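Long-range contacts in KLLA0E08119p (Kluyveromyces lactis, PDB 3VA7), which probably catalyses the ATP-dependent, biotin-dependent carboxylation of urea to urea-1-carboxylate, the first step of urea breakdown by the allophanate route: residues K29-N38 and L50-V60; A99-P109 and C124-V132. All coordinates share one frame; numbering follows the deposited sequence.

Contact 1: K29-N38 and L50-V60; sequences KPFETVLIAN and LKRMGIKSVAV
Val34 meets both Leu50 and Ile55 on one face of a parallel strand pair. Its CG2 methyl packs on CG2 of Ile55 at 3.7 Å. Its CB lies over the forked end of Leu50, whose CD1 carries on to Ile36 CD1 at 3.8 Å. The CG1 branch of Ile55 runs back along the incoming loop, and its CD1 ends near Pro30 CG. Met53 CE comes up to the same proline at about a right angle, CE to CG 3.9 Å. Lys29 bends at chi3 (-51°), which folds its aliphatic end over the carbonyls of Met53 and Gly54.

The other face carries Thr33, Leu35, Lys56 and Val58. Thr33 and Lys56 lie side by side and point the same way, CG2 of the threonine against CB of the lysine. Leu35 has CG anti to its backbone N (chi1 178°), and its CD1 reaches CG1 of both Val58 and Val60.

Four backbone hydrogen bonds hold the strands in register. Lys56 N gives to Glu32 O at 2.8 Å. Val34 N then gives to Lys56 O, and Val58 N to Val34 O. Ile36 N to Val58 O (2.9 Å) is nearly straight, 168° at the hydrogen. Beyond it the strands part, and a water accepts from Val60 N at 2.7 Å. It lies within bonding reach of Ile36 O and Asn38 O, though it may not serve every acceptor at once. At the other end a Schellman motif at Gly54 closes the helix and leads into the second strand.

The contact closes the beta-alpha-beta unit of strand 33-36, helix 40-53 and strand 56-61. Helix 40-53 covers the Val34 and Ile36 side. Helix 92-101 covers Leu35 and Val60, and strand 106-108 pairs with the other edge of 33-36.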
loop_
_atom_site.group_PDB
_atom_site.type_symbol
_atom_site.label_atom_id
_atom_site.label_comp_id
_atom_site.label_asym_id
_atom_site.label_seq_id
_atom_site.Cartn_x
_atom_site.Cartn_y
_atom_site.Cartn_z
ATOM N N LYS A 29 18.806 -41.991 -12.194
ATOM C CA LYS A 29 18.441 -40.616 -12.518
ATOM C C LYS A 29 17.997 -40.527 -13.996
ATOM O O LYS A 29 18.836 -40.625 -14.915
ATOM C CB LYS A 29 19.584 -39.661 -12.224
ATOM C CG LYS A 29 19.173 -38.189 -12.189
ATOM C CD LYS A 29 20.134 -37.372 -11.370
ATOM C CE LYS A 29 20.324 -38.019 -10.016
ATOM N NZ LYS A 29 21.524 -37.476 -9.350
ATOM N N PRO A 30 16.672 -40.373 -14.237
ATOM C CA PRO A 30 16.129 -40.392 -15.604
ATOM C C PRO A 30 16.780 -39.412 -16.566
ATOM O O PRO A 30 16.987 -39.743 -17.727
ATOM C CB PRO A 30 14.643 -40.035 -15.399
ATOM C CG PRO A 30 14.525 -39.616 -13.986
ATOM C CD PRO A 30 15.588 -40.321 -13.242
ATOM N N PHE A 31 17.064 -38.209 -16.076
ATOM C CA PHE A 31 17.554 -37.083 -16.864
ATOM C C PHE A 31 18.400 -36.198 -15.941
ATOM O O PHE A 31 18.211 -36.192 -14.729
ATOM C CB PHE A 31 16.413 -36.224 -17.414
ATOM C CG PHE A 31 15.449 -36.941 -18.314
ATOM C CD1 PHE A 31 15.777 -37.211 -19.646
ATOM C CD2 PHE A 31 14.176 -37.283 -17.851
ATOM C CE1 PHE A 31 14.871 -37.848 -20.479
ATOM C CE2 PHE A 31 13.267 -37.905 -18.687
ATOM C CZ PHE A 31 13.624 -38.191 -20.016
ATOM N N GLU A 32 19.318 -35.451 -16.540
ATOM C CA GLU A 32 20.309 -34.713 -15.809
ATOM C C GLU A 32 19.786 -33.280 -15.637
ATOM O O GLU A 32 19.726 -32.753 -14.531
ATOM C CB GLU A 32 21.632 -34.774 -16.590
ATOM C CG GLU A 32 22.905 -35.026 -15.766
ATOM C CD GLU A 32 22.769 -36.196 -14.775
ATOM O OE1 GLU A 32 22.383 -37.301 -15.233
ATOM O OE2 GLU A 32 23.056 -36.007 -13.545
ATOM N N THR A 33 19.379 -32.665 -16.742
ATOM C CA THR A 33 18.733 -31.379 -16.687
ATOM C C THR A 33 17.400 -31.504 -17.469
ATOM O O THR A 33 17.356 -32.192 -18.489
ATOM C CB THR A 33 19.684 -30.220 -17.195
ATOM O OG1 THR A 33 19.922 -30.360 -18.580
ATOM C CG2 THR A 33 21.044 -30.297 -16.577
ATOM N N VAL A 34 16.327 -30.883 -16.968
ATOM C CA VAL A 34 14.976 -30.958 -17.547
ATOM C C VAL A 34 14.401 -29.533 -17.660
ATOM O O VAL A 34 14.448 -28.799 -16.708
ATOM C CB VAL A 34 13.999 -31.827 -16.645
ATOM C CG1 VAL A 34 12.552 -31.610 -17.036
ATOM C CG2 VAL A 34 14.294 -33.301 -16.701
ATOM N N LEU A 35 13.856 -29.134 -18.807
ATOM C CA LEU A 35 13.215 -27.799 -18.937
ATOM C C LEU A 35 11.695 -27.864 -18.732
ATOM O O LEU A 35 11.074 -28.843 -19.166
ATOM C CB LEU A 35 13.491 -27.224 -20.309
ATOM C CG LEU A 35 12.883 -25.870 -20.703
ATOM C CD1 LEU A 35 13.968 -25.148 -21.509
ATOM C CD2 LEU A 35 11.486 -25.959 -21.470
ATOM N N ILE A 36 11.105 -26.850 -18.086
ATOM C CA ILE A 36 9.653 -26.829 -17.880
ATOM C C ILE A 36 9.047 -25.848 -18.829
ATOM O O ILE A 36 9.233 -24.629 -18.679
ATOM C CB ILE A 36 9.201 -26.262 -16.505
ATOM C CG1 ILE A 36 10.124 -26.631 -15.325
ATOM C CG2 ILE A 36 7.713 -26.501 -16.266
ATOM C CD1 ILE A 36 10.541 -27.951 -15.230
ATOM N N ALA A 37 8.285 -26.365 -19.792
ATOM C CA ALA A 37 7.579 -25.522 -20.756
ATOM C C ALA A 37 6.309 -24.948 -20.129
ATOM O O ALA A 37 5.190 -25.074 -20.663
ATOM C CB ALA A 37 7.284 -26.264 -22.031
ATOM N N ASN A 38 6.487 -24.290 -18.992
ATOM C CA ASN A 38 5.337 -23.755 -18.281
ATOM C C ASN A 38 5.723 -22.703 -17.258
ATOM O O ASN A 38 6.944 -22.412 -17.081
ATOM C CB ASN A 38 4.530 -24.878 -17.613
ATOM C CG ASN A 38 3.056 -24.673 -17.744
ATOM O OD1 ASN A 38 2.515 -23.667 -17.253
ATOM N ND2 ASN A 38 2.373 -25.623 -18.386
ATOM N N LEU A 50 11.720 -32.198 -9.146
ATOM C CA LEU A 50 12.999 -32.249 -9.821
ATOM C C LEU A 50 14.088 -32.080 -8.791
ATOM O O LEU A 50 14.954 -32.950 -8.657
ATOM C CB LEU A 50 13.119 -31.193 -10.911
ATOM C CG LEU A 50 12.374 -31.473 -12.232
ATOM C CD1 LEU A 50 12.603 -30.293 -13.123
ATOM C CD2 LEU A 50 12.752 -32.781 -12.953
ATOM N N LYS A 51 14.006 -30.997 -8.012
ATOM C CA LYS A 51 14.933 -30.797 -6.914
ATOM C C LYS A 51 15.122 -32.074 -6.098
ATOM O O LYS A 51 16.253 -32.520 -5.957
ATOM C CB LYS A 51 14.539 -29.628 -6.009
ATOM C CG LYS A 51 15.553 -29.342 -4.851
ATOM C CD LYS A 51 15.555 -27.817 -4.513
ATOM C CE LYS A 51 16.024 -27.435 -3.072
ATOM N NZ LYS A 51 14.859 -27.232 -2.075
ATOM N N ARG A 52 14.038 -32.644 -5.564
ATOM C CA ARG A 52 14.173 -33.810 -4.689
ATOM C C ARG A 52 14.901 -34.929 -5.414
ATOM O O ARG A 52 15.630 -35.683 -4.793
ATOM C CB ARG A 52 12.821 -34.285 -4.155
ATOM C CG ARG A 52 12.851 -35.632 -3.433
ATOM C CD ARG A 52 11.466 -36.007 -2.788
ATOM N NE ARG A 52 10.425 -36.285 -3.805
ATOM C CZ ARG A 52 10.395 -37.371 -4.588
ATOM N NH1 ARG A 52 11.321 -38.343 -4.479
ATOM N NH2 ARG A 52 9.434 -37.485 -5.495
ATOM N N MET A 53 14.752 -34.998 -6.748
ATOM C CA MET A 53 15.388 -36.044 -7.519
ATOM C C MET A 53 16.831 -35.704 -7.926
ATOM O O MET A 53 17.520 -36.555 -8.514
ATOM C CB MET A 53 14.546 -36.352 -8.750
ATOM C CG MET A 53 13.172 -37.001 -8.448
ATOM S SD MET A 53 12.199 -37.291 -9.960
ATOM C CE MET A 53 12.936 -38.803 -10.559
ATOM N N GLY A 54 17.310 -34.496 -7.630
ATOM C CA GLY A 54 18.696 -34.155 -7.914
ATOM C C GLY A 54 18.903 -33.882 -9.393
ATOM O O GLY A 54 20.041 -33.983 -9.897
ATOM N N ILE A 55 17.796 -33.544 -10.075
ATOM C CA ILE A 55 17.744 -33.192 -11.478
ATOM C C ILE A 55 17.727 -31.671 -11.678
ATOM O O ILE A 55 16.903 -30.967 -11.087
ATOM C CB ILE A 55 16.470 -33.730 -12.116
ATOM C CG1 ILE A 55 16.369 -35.256 -11.938
ATOM C CG2 ILE A 55 16.385 -33.316 -13.589
ATOM C CD1 ILE A 55 15.086 -35.845 -12.538
ATOM N N LYS A 56 18.611 -31.166 -12.529
ATOM C CA LYS A 56 18.733 -29.748 -12.683
ATOM C C LYS A 56 17.532 -29.301 -13.467
ATOM O O LYS A 56 17.123 -30.000 -14.359
ATOM C CB LYS A 56 20.087 -29.360 -13.326
ATOM C CG LYS A 56 21.202 -29.161 -12.238
ATOM C CD LYS A 56 22.559 -29.736 -12.664
ATOM C CE LYS A 56 23.218 -28.980 -13.911
ATOM N NZ LYS A 56 24.407 -29.649 -14.647
ATOM N N SER A 57 16.945 -28.163 -13.093
ATOM C CA SER A 57 15.772 -27.652 -13.729
ATOM C C SER A 57 16.016 -26.342 -14.450
ATOM O O SER A 57 16.869 -25.506 -14.074
ATOM C CB SER A 57 14.656 -27.454 -12.712
ATOM O OG SER A 57 14.966 -26.426 -11.798
ATOM N N VAL A 58 15.222 -26.157 -15.494
ATOM C CA VAL A 58 15.275 -24.965 -16.291
ATOM C C VAL A 58 13.900 -24.306 -16.410
ATOM O O VAL A 58 12.936 -24.929 -16.889
ATOM C CB VAL A 58 15.782 -25.312 -17.676
ATOM C CG1 VAL A 58 15.930 -24.043 -18.467
ATOM C CG2 VAL A 58 17.130 -26.041 -17.567
ATOM N N ALA A 59 13.837 -23.052 -15.965
ATOM C CA ALA A 59 12.680 -22.193 -16.138
ATOM C C ALA A 59 12.663 -21.552 -17.525
ATOM O O ALA A 59 13.714 -21.394 -18.133
ATOM C CB ALA A 59 12.667 -21.085 -15.075
ATOM N N VAL A 60 11.465 -21.166 -17.979
ATOM C CA VAL A 60 11.283 -20.212 -19.054
ATOM C C VAL A 60 10.222 -19.177 -18.644
ATOM O O VAL A 60 9.245 -19.518 -18.017
ATOM C CB VAL A 60 10.872 -20.898 -20.375
ATOM C CG1 VAL A 60 12.083 -21.700 -20.962
ATOM C CG2 VAL A 60 9.607 -21.784 -20.188
HETATM O O HOH W 1 9.444 -22.630 -16.842
#

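Contact 2: A99-P109 and C124-V132; sequences AKKTGAQAIIP and CSQENIVFV
Ile129 fills the angle between helix 92-101 and strand 106-108. Its two branches part at CB. CG1 stands anti to the carbonyl carbon (chi1 -60°), and its end methyl CD1 touches Ala99 CB at 3.8 Å. CG2 goes the other way and packs on CG1 and CD1 of Ile107. With chi2 of Ile107 extended (161°), its CD1 also meets Cys124 SG at 3.6 Å. Cut back to an alanine, Ile129 would probably leave a gap between Ala99 and Ile107, with the Ile107 end methyl less firmly held.

Lys100 bends at chi2 and sets its CE against Glu127 CG. Its NZ gives a hydrogen bond to the backbone Glu127 O at 3.1 Å. The Glu127 carboxylate instead pairs with Arg123. Farther along, Val132 sets its CB against Ile108 CB at 3.8 Å, and Pro109 CG comes obliquely to Phe131 CE1.

Three backbone bonds join the strands in parallel: Val130 N to Gln105 O, Ile107 N to Val130 O, and Val132 N to Ile107 O. The last is 2.7 Å long and almost straight.

The contact closes the beta-alpha-beta unit of strand 106-108, helix 118-125 and strand 130-131, the last being outermost on this side of the sheet. Helix 118-125, through Phe120, packs on Ile107 and Phe131. Helix 337-345 covers Ile108 and Val132 from the other face.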
loop_
_atom_site.group_PDB
_atom_site.type_symbol
_atom_site.label_atom_id
_atom_site.label_comp_id
_atom_site.label_asym_id
_atom_site.label_seq_id
_atom_site.Cartn_x
_atom_site.Cartn_y
_atom_site.Cartn_z
ATOM N N ALA A 99 15.726 -24.986 -24.629
ATOM C CA ALA A 99 16.218 -26.288 -24.133
ATOM C C ALA A 99 17.577 -26.618 -24.718
ATOM O O ALA A 99 18.418 -27.276 -24.063
ATOM C CB ALA A 99 15.260 -27.385 -24.443
ATOM N N LYS A 100 17.768 -26.175 -25.968
ATOM C CA LYS A 100 19.055 -26.279 -26.652
ATOM C C LYS A 100 20.132 -25.548 -25.864
ATOM O O LYS A 100 21.086 -26.153 -25.396
ATOM C CB LYS A 100 18.944 -25.671 -28.061
ATOM C CG LYS A 100 18.418 -26.599 -29.113
ATOM C CD LYS A 100 19.083 -27.959 -28.993
ATOM C CE LYS A 100 18.567 -28.882 -30.057
ATOM N NZ LYS A 100 18.895 -30.291 -29.716
ATOM N N LYS A 101 19.901 -24.248 -25.697
ATOM C CA LYS A 101 20.757 -23.271 -25.039
ATOM C C LYS A 101 21.220 -23.694 -23.620
ATOM O O LYS A 101 22.333 -23.330 -23.166
ATOM C CB LYS A 101 19.958 -21.961 -25.014
ATOM C CG LYS A 101 20.608 -20.689 -24.504
ATOM C CD LYS A 101 19.561 -19.537 -24.554
ATOM C CE LYS A 101 20.200 -18.119 -24.573
ATOM N NZ LYS A 101 20.900 -17.832 -25.884
ATOM N N THR A 102 20.394 -24.489 -22.933
ATOM C CA THR A 102 20.685 -24.894 -21.538
ATOM C C THR A 102 21.098 -26.341 -21.434
ATOM O O THR A 102 21.301 -26.856 -20.324
ATOM C CB THR A 102 19.461 -24.669 -20.636
ATOM O OG1 THR A 102 18.276 -25.248 -21.235
ATOM C CG2 THR A 102 19.268 -23.159 -20.395
ATOM N N GLY A 103 21.229 -26.991 -22.595
ATOM C CA GLY A 103 21.433 -28.456 -22.691
ATOM C C GLY A 103 20.441 -29.321 -21.927
ATOM O O GLY A 103 20.842 -30.231 -21.213
ATOM N N ALA A 104 19.146 -29.043 -22.048
ATOM C CA ALA A 104 18.109 -29.898 -21.365
ATOM C C ALA A 104 17.870 -31.184 -22.138
ATOM O O ALA A 104 17.599 -31.140 -23.344
ATOM C CB ALA A 104 16.795 -29.139 -21.178
ATOM N N GLN A 105 18.001 -32.340 -21.505
ATOM C CA GLN A 105 17.693 -33.541 -22.277
ATOM C C GLN A 105 16.221 -33.782 -22.518
ATOM O O GLN A 105 15.870 -34.496 -23.477
ATOM C CB GLN A 105 18.424 -34.785 -21.827
ATOM C CG GLN A 105 18.469 -34.979 -20.386
ATOM C CD GLN A 105 19.883 -35.091 -19.900
ATOM O OE1 GLN A 105 20.737 -34.211 -20.186
ATOM N NE2 GLN A 105 20.167 -36.191 -19.162
ATOM N N ALA A 106 15.361 -33.152 -21.711
ATOM C CA ALA A 106 13.893 -33.376 -21.744
ATOM C C ALA A 106 13.121 -32.097 -21.479
ATOM O O ALA A 106 13.629 -31.155 -20.835
ATOM C CB ALA A 106 13.493 -34.425 -20.747
ATOM N N ILE A 107 11.901 -32.060 -22.001
ATOM C CA ILE A 107 10.959 -30.986 -21.713
ATOM C C ILE A 107 9.686 -31.563 -21.114
ATOM O O ILE A 107 9.119 -32.536 -21.634
ATOM C CB ILE A 107 10.598 -30.185 -22.962
ATOM C CG1 ILE A 107 11.861 -29.602 -23.602
ATOM C CG2 ILE A 107 9.572 -29.108 -22.627
ATOM C CD1 ILE A 107 11.651 -29.194 -25.058
ATOM N N ILE A 108 9.279 -31.010 -19.983
ATOM C CA ILE A 108 8.062 -31.439 -19.373
ATOM C C ILE A 108 7.167 -30.221 -19.465
ATOM O O ILE A 108 7.573 -29.116 -19.086
ATOM C CB ILE A 108 8.261 -32.002 -17.951
ATOM C CG1 ILE A 108 6.923 -32.405 -17.324
ATOM C CG2 ILE A 108 8.969 -31.007 -17.082
ATOM C CD1 ILE A 108 7.038 -33.230 -16.065
ATOM N N PRO A 109 5.951 -30.422 -20.018
ATOM C CA PRO A 109 5.088 -29.331 -20.461
ATOM C C PRO A 109 4.064 -28.821 -19.463
ATOM O O PRO A 109 3.546 -27.707 -19.654
ATOM C CB PRO A 109 4.363 -29.945 -21.647
ATOM C CG PRO A 109 4.274 -31.389 -21.300
ATOM C CD PRO A 109 5.415 -31.744 -20.405
ATOM N N CYS A 124 10.021 -31.899 -30.502
ATOM C CA CYS A 124 10.940 -32.454 -29.483
ATOM C C CYS A 124 11.584 -33.675 -30.032
ATOM O O CYS A 124 12.802 -33.772 -30.033
ATOM C CB CYS A 124 10.271 -32.809 -28.133
ATOM S SG CYS A 124 9.724 -31.360 -27.263
ATOM N N SER A 125 10.773 -34.609 -30.503
ATOM C CA SER A 125 11.338 -35.855 -31.024
ATOM C C SER A 125 12.344 -35.618 -32.143
ATOM O O SER A 125 13.461 -36.148 -32.088
ATOM C CB SER A 125 10.268 -36.836 -31.496
ATOM O OG SER A 125 10.880 -38.113 -31.647
ATOM N N GLN A 126 11.955 -34.804 -33.130
ATOM C CA GLN A 126 12.799 -34.567 -34.334
ATOM C C GLN A 126 14.038 -33.672 -33.978
ATOM O O GLN A 126 14.863 -33.330 -34.834
ATOM C CB GLN A 126 11.948 -34.039 -35.544
ATOM C CG GLN A 126 12.198 -32.551 -35.872
ATOM C CD GLN A 126 11.130 -31.881 -36.733
ATOM O OE1 GLN A 126 9.930 -32.229 -36.663
ATOM N NE2 GLN A 126 11.555 -30.877 -37.527
ATOM N N GLU A 127 14.165 -33.343 -32.690
ATOM C CA GLU A 127 15.239 -32.496 -32.198
ATOM C C GLU A 127 16.153 -33.194 -31.159
ATOM O O GLU A 127 17.120 -32.591 -30.674
ATOM C CB GLU A 127 14.639 -31.219 -31.633
ATOM C CG GLU A 127 15.549 -30.067 -31.673
ATOM C CD GLU A 127 15.489 -29.269 -32.983
ATOM O OE1 GLU A 127 16.601 -28.952 -33.471
ATOM O OE2 GLU A 127 14.369 -28.923 -33.487
ATOM N N ASN A 128 15.885 -34.466 -30.860
ATOM C CA ASN A 128 16.610 -35.201 -29.802
ATOM C C ASN A 128 16.424 -34.587 -28.357
ATOM O O ASN A 128 17.303 -34.675 -27.490
ATOM C CB ASN A 128 18.078 -35.431 -30.198
ATOM C CG ASN A 128 18.799 -36.525 -29.340
ATOM O OD1 ASN A 128 18.249 -37.606 -29.021
ATOM N ND2 ASN A 128 20.061 -36.237 -28.999
ATOM N N ILE A 129 15.251 -33.990 -28.125
ATOM C CA ILE A 129 14.799 -33.641 -26.795
ATOM C C ILE A 129 13.584 -34.513 -26.426
ATOM O O ILE A 129 12.580 -34.530 -27.131
ATOM C CB ILE A 129 14.444 -32.152 -26.720
ATOM C CG1 ILE A 129 15.648 -31.278 -27.041
ATOM C CG2 ILE A 129 13.986 -31.771 -25.349
ATOM C CD1 ILE A 129 15.222 -29.826 -27.411
ATOM N N VAL A 130 13.682 -35.235 -25.313
ATOM C CA VAL A 130 12.589 -36.094 -24.851
ATOM C C VAL A 130 11.426 -35.301 -24.224
ATOM O O VAL A 130 11.559 -34.814 -23.142
ATOM C CB VAL A 130 13.109 -37.106 -23.811
ATOM C CG1 VAL A 130 11.966 -37.946 -23.288
ATOM C CG2 VAL A 130 14.206 -37.972 -24.410
ATOM N N PHE A 131 10.325 -35.138 -24.947
ATOM C CA PHE A 131 8.999 -34.649 -24.467
ATOM C C PHE A 131 8.403 -35.555 -23.398
ATOM O O PHE A 131 8.072 -36.692 -23.697
ATOM C CB PHE A 131 8.040 -34.702 -25.647
ATOM C CG PHE A 131 6.631 -34.298 -25.323
ATOM C CD1 PHE A 131 6.300 -32.956 -25.152
ATOM C CD2 PHE A 131 5.612 -35.258 -25.257
ATOM C CE1 PHE A 131 4.963 -32.556 -24.880
ATOM C CE2 PHE A 131 4.277 -34.878 -25.010
ATOM C CZ PHE A 131 3.948 -33.523 -24.817
ATOM N N VAL A 132 8.262 -35.063 -22.164
ATOM C CA VAL A 132 7.710 -35.892 -21.087
ATOM C C VAL A 132 6.211 -35.838 -21.260
ATOM O O VAL A 132 5.566 -34.963 -20.740
ATOM C CB VAL A 132 8.109 -35.374 -19.703
ATOM C CG1 VAL A 132 7.625 -36.293 -18.631
ATOM C CG2 VAL A 132 9.590 -35.253 -19.645
#

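In the fold
Contacts 1 and 2 have centres about 11 Å apart and belong to one five-stranded parallel sheet, ordered 76-79, 56-61, 33-36, 106-108, 130-131. The seam between them runs between strands 33-36 and 106-108, where Leu35 N lies 2.9 Å from Ala106 O, a probable hydrogen bond. At the C-terminal strand ends, Asn38 ND2 lies 2.7 Å from Pro109 O, probably bonded too. This is the Rossmann-like N-terminal domain of the biotin carboxylase part. The biotin and urea pockets are formed by residues of the carboxyltransferase part and, for biotin, the carrier lysine Lys1202, so neither contact lines them. A glycerol, probably from crystallisation, sits by Pro109 and Val132.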